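Local coordinates for protein aromatic-amino-acid transaminase TyrB (Burkholderia cenocepacia K56-2Valvano, PDB 4WD2) that probably catalyses the pyridoxal-phosphate-dependent transfer of amino groups between aromatic amino acids and 2-oxo acids, at residues A[195-199]-A[200-204]. Numbering follows the deposited sequence.
Sequences VDLDE and GQWEK
A capping box between Asp198 and Gln201 opens helix 199-211, the helix that follows strand 182-186 of the large mixed sheet. Two reciprocal bonds define it. Gln201 N donates to Asp198 OD1 at 2.8 Å, approaching nearly along the carboxylate C-O axis. In return Asp198 N donates to Gln201 OE1 at 3.0 Å, the donor lying 21° out of the plane of the side-chain amide. Chi1 of 61° puts Asp198 CG between the backbone N and the carbonyl carbon, and from there OD1 reaches Gln201 N. The carboxylate and the Gln201 amide are stacked, their planes 23° apart, with Asp198 OD2 3.5 Å from Gln201 CD. A water bridges Gln201 OE1 and Asp196 O. The regular helical bond from Trp202 N to Asp198 O, 2.9 Å, starts the ladder. Leu197 CB makes a CH-pi contact 3.9 Å from the centroid of the five-membered ring of Trp202, and Leu197 CD2 lies over the same indole. A second water, in the ring plane, accepts from Trp202 NE1 and donates to Leu197 O. Phe234 and Ala235 of helix 234-241 also touch Trp202. Thus the capping carboxylate satisfies an N-H of the first turn, and its negative charge would probably interact favourably with the helix dipole.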
loop_
_atom_site.group_PDB
_atom_site.type_symbol
_atom_site.label_atom_id
_atom_site.label_comp_id
_atom_site.label_asym_id
_atom_site.label_seq_id
_atom_site.Cartn_x
_atom_site.Cartn_y
_atom_site.Cartn_z
ATOM N N VAL A 195 -5.756 3.745 -28.640
ATOM C CA VAL A 195 -6.668 2.996 -29.502
ATOM C C VAL A 195 -7.665 2.202 -28.647
ATOM O O VAL A 195 -7.270 1.368 -27.832
ATOM C CB VAL A 195 -5.902 2.047 -30.453
ATOM C CG1 VAL A 195 -6.869 1.152 -31.218
ATOM C CG2 VAL A 195 -5.036 2.842 -31.429
ATOM N N ASP A 196 -8.955 2.469 -28.840
ATOM C CA ASP A 196 -10.014 1.805 -28.070
ATOM C C ASP A 196 -10.936 0.951 -28.938
ATOM O O ASP A 196 -11.134 1.235 -30.117
ATOM C CB ASP A 196 -10.874 2.832 -27.322
ATOM C CG ASP A 196 -10.129 3.524 -26.194
ATOM O OD1 ASP A 196 -9.005 3.092 -25.866
ATOM O OD2 ASP A 196 -10.683 4.492 -25.622
ATOM N N LEU A 197 -11.522 -0.079 -28.338
ATOM C CA LEU A 197 -12.601 -0.818 -28.985
ATOM C C LEU A 197 -13.856 0.041 -29.003
ATOM O O LEU A 197 -14.060 0.853 -28.095
ATOM C CB LEU A 197 -12.889 -2.131 -28.254
ATOM C CG LEU A 197 -12.051 -3.388 -28.516
ATOM C CD1 LEU A 197 -10.576 -3.162 -28.180
ATOM C CD2 LEU A 197 -12.613 -4.542 -27.701
ATOM N N ASP A 198 -14.706 -0.132 -30.016
ATOM C CA ASP A 198 -16.038 0.468 -29.955
ATOM C C ASP A 198 -16.996 -0.528 -29.294
ATOM O O ASP A 198 -16.629 -1.670 -29.035
ATOM C CB ASP A 198 -16.543 0.904 -31.344
ATOM C CG ASP A 198 -16.661 -0.246 -32.338
ATOM O OD1 ASP A 198 -17.284 -1.279 -32.018
ATOM O OD2 ASP A 198 -16.139 -0.103 -33.464
ATOM N N GLU A 199 -18.214 -0.086 -29.005
ATOM C CA GLU A 199 -19.167 -0.896 -28.245
ATOM C C GLU A 199 -19.631 -2.143 -28.977
ATOM O O GLU A 199 -20.056 -3.105 -28.344
ATOM C CB GLU A 199 -20.370 -0.046 -27.854
ATOM C CG GLU A 199 -19.983 1.042 -26.868
ATOM C CD GLU A 199 -21.163 1.831 -26.355
ATOM O OE1 GLU A 199 -22.291 1.616 -26.848
ATOM O OE2 GLU A 199 -20.953 2.662 -25.448
ATOM N N GLY A 200 -19.546 -2.126 -30.304
ATOM C CA GLY A 200 -19.841 -3.305 -31.099
ATOM C C GLY A 200 -18.736 -4.341 -30.973
ATOM O O GLY A 200 -19.008 -5.530 -30.789
ATOM N N GLN A 201 -17.487 -3.886 -31.059
ATOM C CA GLN A 201 -16.332 -4.761 -30.878
ATOM C C GLN A 201 -16.322 -5.333 -29.461
ATOM O O GLN A 201 -15.998 -6.507 -29.252
ATOM C CB GLN A 201 -15.037 -4.001 -31.183
ATOM C CG GLN A 201 -14.962 -3.494 -32.632
ATOM C CD GLN A 201 -13.745 -2.631 -32.900
ATOM O OE1 GLN A 201 -13.370 -1.807 -32.074
ATOM N NE2 GLN A 201 -13.118 -2.822 -34.062
ATOM N N TRP A 202 -16.711 -4.512 -28.490
ATOM C CA TRP A 202 -16.824 -4.975 -27.108
ATOM C C TRP A 202 -17.811 -6.127 -26.972
ATOM O O TRP A 202 -17.498 -7.130 -26.345
ATOM C CB TRP A 202 -17.236 -3.834 -26.175
ATOM C CG TRP A 202 -16.064 -3.106 -25.578
ATOM C CD1 TRP A 202 -15.764 -1.786 -25.724
ATOM C CD2 TRP A 202 -15.027 -3.666 -24.757
ATOM N NE1 TRP A 202 -14.614 -1.483 -25.034
ATOM C CE2 TRP A 202 -14.140 -2.621 -24.436
ATOM C CE3 TRP A 202 -14.771 -4.948 -24.256
ATOM C CZ2 TRP A 202 -13.011 -2.816 -23.636
ATOM C CZ3 TRP A 202 -13.644 -5.144 -23.465
ATOM C CH2 TRP A 202 -12.779 -4.082 -23.163
ATOM N N GLU A 203 -18.998 -5.990 -27.555
ATOM C CA GLU A 203 -19.985 -7.066 -27.474
ATOM C C GLU A 203 -19.444 -8.359 -28.069
ATOM O O GLU A 203 -19.641 -9.434 -27.487
ATOM C CB GLU A 203 -21.298 -6.685 -28.172
ATOM C CG GLU A 203 -22.521 -7.267 -27.473
ATOM C CD GLU A 203 -22.641 -6.788 -26.030
ATOM O OE1 GLU A 203 -22.337 -5.600 -25.770
ATOM O OE2 GLU A 203 -23.038 -7.593 -25.160
ATOM N N LYS A 204 -18.769 -8.259 -29.217
ATOM C CA LYS A 204 -18.195 -9.441 -29.874
ATOM C C LYS A 204 -17.083 -10.075 -29.050
ATOM O O LYS A 204 -16.947 -11.301 -29.012
ATOM C CB LYS A 204 -17.657 -9.090 -31.260
ATOM C CG LYS A 204 -18.720 -8.645 -32.242
ATOM C CD LYS A 204 -18.081 -8.234 -33.563
ATOM C CE LYS A 204 -19.033 -7.400 -34.397
ATOM N NZ LYS A 204 -18.418 -7.015 -35.701
HETATM O O HOH W 1 -11.977 0.416 -32.444
HETATM O O HOH W 2 -13.462 1.187 -25.184
HETATM O O HOH W 3 -22.520 -3.611 -27.535
#